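Local coordinates for outer membrane protein YopM (Yersinia pestis, PDB 1JL5) that acts as a leucine-rich repeat effector and virulence factor, probably altering host cell physiology to promote bacterial survival in host tissues, at residues A[73-87]-A[93-107]. Numbering follows the deposited sequence.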
loop_
_atom_site.group_PDB
_atom_site.type_symbol
_atom_site.label_atom_id
_atom_site.label_comp_id
_atom_site.label_asym_id
_atom_site.label_seq_id
_atom_site.Cartn_x
_atom_site.Cartn_y
_atom_site.Cartn_z
ATOM N N ALA A 73 18.873 -39.462 19.269
ATOM C CA ALA A 73 18.169 -38.952 18.104
ATOM C C ALA A 73 19.091 -38.500 16.982
ATOM O O ALA A 73 20.177 -37.977 17.220
ATOM C CB ALA A 73 17.256 -37.809 18.518
ATOM N N HIS A 74 18.637 -38.713 15.754
ATOM C CA HIS A 74 19.393 -38.332 14.570
ATOM C C HIS A 74 19.470 -36.821 14.464
ATOM O O HIS A 74 20.499 -36.259 14.092
ATOM C CB HIS A 74 18.709 -38.872 13.313
ATOM C CG HIS A 74 18.830 -40.354 13.144
ATOM N ND1 HIS A 74 18.041 -41.066 12.265
ATOM C CD2 HIS A 74 19.663 -41.253 13.718
ATOM C CE1 HIS A 74 18.384 -42.342 12.306
ATOM N NE2 HIS A 74 19.366 -42.482 13.178
ATOM N N GLU A 75 18.369 -36.166 14.801
ATOM C CA GLU A 75 18.305 -34.724 14.695
ATOM C C GLU A 75 18.225 -33.969 16.003
ATOM O O GLU A 75 17.647 -34.433 16.983
ATOM C CB GLU A 75 17.117 -34.331 13.816
ATOM C CG GLU A 75 16.897 -32.830 13.682
ATOM C CD GLU A 75 15.881 -32.491 12.609
ATOM O OE1 GLU A 75 16.201 -32.661 11.413
ATOM O OE2 GLU A 75 14.762 -32.064 12.959
ATOM N N LEU A 76 18.831 -32.793 15.992
ATOM C CA LEU A 76 18.827 -31.893 17.128
ATOM C C LEU A 76 18.242 -30.618 16.553
ATOM O O LEU A 76 18.786 -30.055 15.608
ATOM C CB LEU A 76 20.246 -31.635 17.621
ATOM C CG LEU A 76 20.369 -30.454 18.583
ATOM C CD1 LEU A 76 19.509 -30.695 19.817
ATOM C CD2 LEU A 76 21.827 -30.268 18.958
ATOM N N GLU A 77 17.125 -30.174 17.104
ATOM C CA GLU A 77 16.479 -28.976 16.608
ATOM C C GLU A 77 16.476 -27.896 17.675
ATOM O O GLU A 77 15.787 -27.999 18.687
ATOM C CB GLU A 77 15.055 -29.312 16.153
ATOM C CG GLU A 77 14.326 -28.166 15.478
ATOM C CD GLU A 77 13.540 -27.329 16.456
ATOM O OE1 GLU A 77 12.549 -27.846 17.010
ATOM O OE2 GLU A 77 13.913 -26.161 16.678
ATOM N N LEU A 78 17.266 -26.857 17.433
ATOM C CA LEU A 78 17.396 -25.741 18.355
ATOM C C LEU A 78 16.974 -24.459 17.660
ATOM O O LEU A 78 17.615 -23.424 17.814
ATOM C CB LEU A 78 18.850 -25.621 18.799
ATOM C CG LEU A 78 19.444 -26.905 19.372
ATOM C CD1 LEU A 78 20.935 -26.728 19.601
ATOM C CD2 LEU A 78 18.727 -27.248 20.664
ATOM N N ASN A 79 15.891 -24.528 16.900
ATOM C CA ASN A 79 15.429 -23.361 16.173
ATOM C C ASN A 79 14.911 -22.239 17.038
ATOM O O ASN A 79 14.236 -22.457 18.041
ATOM C CB ASN A 79 14.338 -23.732 15.168
ATOM C CG ASN A 79 14.829 -24.674 14.107
ATOM O OD1 ASN A 79 16.010 -24.669 13.758
ATOM N ND2 ASN A 79 13.923 -25.482 13.570
ATOM N N ASN A 80 15.243 -21.027 16.622
ATOM C CA ASN A 80 14.790 -19.825 17.289
ATOM C C ASN A 80 14.956 -19.842 18.801
ATOM O O ASN A 80 14.029 -19.509 19.540
ATOM C CB ASN A 80 13.327 -19.580 16.924
ATOM C CG ASN A 80 12.913 -18.159 17.162
ATOM O OD1 ASN A 80 13.648 -17.233 16.825
ATOM N ND2 ASN A 80 11.735 -17.968 17.744
ATOM N N LEU A 81 16.143 -20.221 19.258
ATOM C CA LEU A 81 16.416 -20.258 20.684
ATOM C C LEU A 81 17.341 -19.114 21.049
ATOM O O LEU A 81 17.829 -19.028 22.172
ATOM C CB LEU A 81 17.039 -21.599 21.069
ATOM C CG LEU A 81 16.102 -22.791 20.873
ATOM C CD1 LEU A 81 16.765 -24.069 21.377
ATOM C CD2 LEU A 81 14.801 -22.531 21.626
ATOM N N GLY A 82 17.573 -18.233 20.084
ATOM C CA GLY A 82 18.431 -17.086 20.305
ATOM C C GLY A 82 19.833 -17.459 20.728
ATOM O O GLY A 82 20.542 -16.658 21.331
ATOM N N LEU A 83 20.247 -18.675 20.399
ATOM C CA LEU A 83 21.573 -19.145 20.771
ATOM C C LEU A 83 22.680 -18.408 20.039
ATOM O O LEU A 83 22.720 -18.400 18.811
ATOM C CB LEU A 83 21.681 -20.638 20.489
ATOM C CG LEU A 83 20.498 -21.427 21.041
ATOM C CD1 LEU A 83 20.715 -22.906 20.788
ATOM C CD2 LEU A 83 20.339 -21.143 22.532
ATOM N N SER A 84 23.575 -17.779 20.793
ATOM C CA SER A 84 24.686 -17.061 20.192
ATOM C C SER A 84 25.800 -18.062 19.932
ATOM O O SER A 84 26.826 -17.737 19.342
ATOM C CB SER A 84 25.180 -15.949 21.116
ATOM O OG SER A 84 25.534 -16.462 22.384
ATOM N N SER A 85 25.590 -19.288 20.384
ATOM C CA SER A 85 26.563 -20.345 20.169
ATOM C C SER A 85 25.901 -21.654 20.516
ATOM O O SER A 85 24.855 -21.686 21.168
ATOM C CB SER A 85 27.796 -20.168 21.060
ATOM O OG SER A 85 27.504 -20.544 22.397
ATOM N N LEU A 86 26.505 -22.734 20.055
ATOM C CA LEU A 86 26.003 -24.053 20.352
ATOM C C LEU A 86 27.124 -24.742 21.083
ATOM O O LEU A 86 28.294 -24.526 20.785
ATOM C CB LEU A 86 25.683 -24.835 19.080
ATOM C CG LEU A 86 24.560 -24.296 18.200
ATOM C CD1 LEU A 86 24.292 -25.283 17.076
ATOM C CD2 LEU A 86 23.307 -24.090 19.040
ATOM N N PRO A 87 26.786 -25.560 22.076
ATOM C CA PRO A 87 27.836 -26.258 22.804
ATOM C C PRO A 87 28.163 -27.462 21.939
ATOM O O PRO A 87 27.626 -27.598 20.835
ATOM C CB PRO A 87 27.142 -26.644 24.092
ATOM C CG PRO A 87 25.765 -26.978 23.603
ATOM C CD PRO A 87 25.458 -25.861 22.637
ATOM N N LEU A 93 24.999 -36.956 15.962
ATOM C CA LEU A 93 23.965 -36.145 15.367
ATOM C C LEU A 93 24.095 -36.259 13.858
ATOM O O LEU A 93 25.187 -36.149 13.301
ATOM C CB LEU A 93 24.128 -34.690 15.801
ATOM C CG LEU A 93 22.934 -33.789 15.501
ATOM C CD1 LEU A 93 21.718 -34.296 16.259
ATOM C CD2 LEU A 93 23.264 -32.359 15.901
ATOM N N GLU A 94 22.978 -36.508 13.199
ATOM C CA GLU A 94 22.980 -36.616 11.755
ATOM C C GLU A 94 22.375 -35.349 11.183
ATOM O O GLU A 94 22.710 -34.928 10.079
ATOM C CB GLU A 94 22.184 -37.843 11.323
ATOM C CG GLU A 94 22.996 -39.125 11.408
ATOM C CD GLU A 94 22.180 -40.350 11.081
ATOM O OE1 GLU A 94 21.435 -40.310 10.079
ATOM O OE2 GLU A 94 22.287 -41.349 11.820
ATOM N N SER A 95 21.498 -34.732 11.961
ATOM C CA SER A 95 20.846 -33.513 11.534
ATOM C C SER A 95 20.874 -32.437 12.604
ATOM O O SER A 95 20.327 -32.605 13.695
ATOM C CB SER A 95 19.396 -33.803 11.148
ATOM O OG SER A 95 18.723 -32.607 10.795
ATOM N N LEU A 96 21.530 -31.329 12.287
ATOM C CA LEU A 96 21.589 -30.208 13.202
ATOM C C LEU A 96 20.692 -29.115 12.658
ATOM O O LEU A 96 20.969 -28.535 11.613
ATOM C CB LEU A 96 23.005 -29.658 13.330
ATOM C CG LEU A 96 23.048 -28.335 14.105
ATOM C CD1 LEU A 96 22.490 -28.541 15.512
ATOM C CD2 LEU A 96 24.472 -27.812 14.160
ATOM N N VAL A 97 19.603 -28.852 13.363
ATOM C CA VAL A 97 18.687 -27.803 12.966
ATOM C C VAL A 97 18.792 -26.745 14.052
ATOM O O VAL A 97 18.247 -26.903 15.142
ATOM C CB VAL A 97 17.241 -28.323 12.878
ATOM C CG1 VAL A 97 16.322 -27.214 12.393
ATOM C CG2 VAL A 97 17.179 -29.518 11.936
ATOM N N ALA A 98 19.527 -25.682 13.759
ATOM C CA ALA A 98 19.711 -24.596 14.710
ATOM C C ALA A 98 19.384 -23.300 13.994
ATOM O O ALA A 98 20.090 -22.300 14.112
ATOM C CB ALA A 98 21.146 -24.580 15.215
ATOM N N SER A 99 18.298 -23.334 13.238
ATOM C CA SER A 99 17.861 -22.174 12.489
ATOM C C SER A 99 17.421 -21.075 13.435
ATOM O O SER A 99 17.035 -21.333 14.573
ATOM C CB SER A 99 16.688 -22.549 11.588
ATOM O OG SER A 99 16.986 -23.715 10.845
ATOM N N CYS A 100 17.494 -19.845 12.950
ATOM C CA CYS A 100 17.063 -18.691 13.714
ATOM C C CYS A 100 17.660 -18.563 15.102
ATOM O O CYS A 100 16.957 -18.614 16.101
ATOM C CB CYS A 100 15.540 -18.691 13.802
ATOM S SG CYS A 100 14.760 -18.754 12.172
ATOM N N ASN A 101 18.970 -18.400 15.151
ATOM C CA ASN A 101 19.663 -18.204 16.404
ATOM C C ASN A 101 20.632 -17.090 16.079
ATOM O O ASN A 101 20.487 -16.438 15.047
ATOM C CB ASN A 101 20.393 -19.479 16.828
ATOM C CG ASN A 101 19.447 -20.530 17.382
ATOM O OD1 ASN A 101 18.826 -20.330 18.425
ATOM N ND2 ASN A 101 19.327 -21.649 16.682
ATOM N N SER A 102 21.605 -16.858 16.947
ATOM C CA SER A 102 22.583 -15.809 16.707
ATOM C C SER A 102 23.946 -16.443 16.596
ATOM O O SER A 102 24.955 -15.850 16.976
ATOM C CB SER A 102 22.590 -14.810 17.855
ATOM O OG SER A 102 21.327 -14.199 17.980
ATOM N N LEU A 103 23.970 -17.662 16.078
ATOM C CA LEU A 103 25.218 -18.384 15.930
ATOM C C LEU A 103 26.169 -17.625 15.027
ATOM O O LEU A 103 25.830 -17.281 13.902
ATOM C CB LEU A 103 24.952 -19.770 15.353
ATOM C CG LEU A 103 23.998 -20.635 16.175
ATOM C CD1 LEU A 103 23.763 -21.945 15.461
ATOM C CD2 LEU A 103 24.577 -20.868 17.568
ATOM N N THR A 104 27.361 -17.349 15.532
ATOM C CA THR A 104 28.360 -16.652 14.743
ATOM C C THR A 104 29.393 -17.701 14.407
ATOM O O THR A 104 30.245 -17.517 13.542
ATOM C CB THR A 104 29.031 -15.531 15.547
ATOM O OG1 THR A 104 29.637 -16.085 16.721
ATOM C CG2 THR A 104 28.004 -14.488 15.954
ATOM N N GLU A 105 29.287 -18.822 15.104
ATOM C CA GLU A 105 30.210 -19.925 14.925
ATOM C C GLU A 105 29.409 -21.196 15.145
ATOM O O GLU A 105 28.375 -21.180 15.805
ATOM C CB GLU A 105 31.320 -19.826 15.975
ATOM C CG GLU A 105 32.687 -20.268 15.513
ATOM C CD GLU A 105 33.247 -19.373 14.427
ATOM O OE1 GLU A 105 32.736 -19.428 13.289
ATOM O OE2 GLU A 105 34.192 -18.606 14.715
ATOM N N LEU A 106 29.872 -22.297 14.575
ATOM C CA LEU A 106 29.189 -23.558 14.769
ATOM C C LEU A 106 30.117 -24.476 15.536
ATOM O O LEU A 106 31.330 -24.458 15.335
ATOM C CB LEU A 106 28.835 -24.205 13.432
ATOM C CG LEU A 106 27.674 -23.607 12.639
ATOM C CD1 LEU A 106 27.483 -24.411 11.364
ATOM C CD2 LEU A 106 26.404 -23.633 13.478
ATOM N N PRO A 107 29.564 -25.270 16.457
ATOM C CA PRO A 107 30.447 -26.170 17.193
ATOM C C PRO A 107 30.922 -27.173 16.156
ATOM O O PRO A 107 30.351 -27.251 15.064
ATOM C CB PRO A 107 29.513 -26.797 18.219
ATOM C CG PRO A 107 28.206 -26.848 17.472
ATOM C CD PRO A 107 28.155 -25.490 16.821
HETATM O O HOH W 1 16.433 -17.075 18.024
HETATM O O HOH W 2 28.588 -18.828 17.783
HETATM O O HOH W 3 28.351 -22.417 18.142
#
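Asn101 OD1 accepts two backbone N-H groups of the preceding repeat, from Leu81 N at 2.8 Å and from Leu83 N at 2.9 Å, the donors arriving from opposite faces of the amide plane. Its ND2 reaches Leu78 O at 2.7 Å, with that oxygen lying in the amide plane and an N-H...O angle of 169°, and also bonds Ala98 O in its own repeat. With chi1 at -76°, CG stands anti to the carbonyl carbon, which turns the amide in toward the neighbouring coil, and these four bonds fix its rotation. Such stacked asparagines, each bridging to the preceding turn, typify leucine-rich repeats; Asn121 likewise binds Ala98 O and Leu103 N.

Parallel pairing of strands 75-77 and 95-97 is documented by Leu76 N to Ser95 O and Val97 N to Leu76 O, each 2.7 Å. On the face of Glu75, Ser95 and Val97, Ser95 OG donates to the anti side of Glu75 OE1 at 2.6 Å, while Val97 packs CG2 against the same carboxylate. Asn79 OD1 takes Ser99 N.

The other strand face is apolar: Leu76 CD2 packs on Leu96 CD1, and Leu86, Ala98 and Leu103 extend the interior behind it. Leu86 CG meets Leu103 CD2 at 3.5 Å, the side chains crossing at about a right angle, and Leu86 CD1 touches Ala98 CB. Leu65 of helix 58-71 touches Leu76 and Pro87. One water accepts from Leu86 N and donates to Glu105 O.

Leucine packing thus joins LRR 1 to LRR 2 as solenoid coils, while Asn101 satisfies Leu78 O, Leu81 N and Leu83 N, supplemented by backbone bonds between the turns.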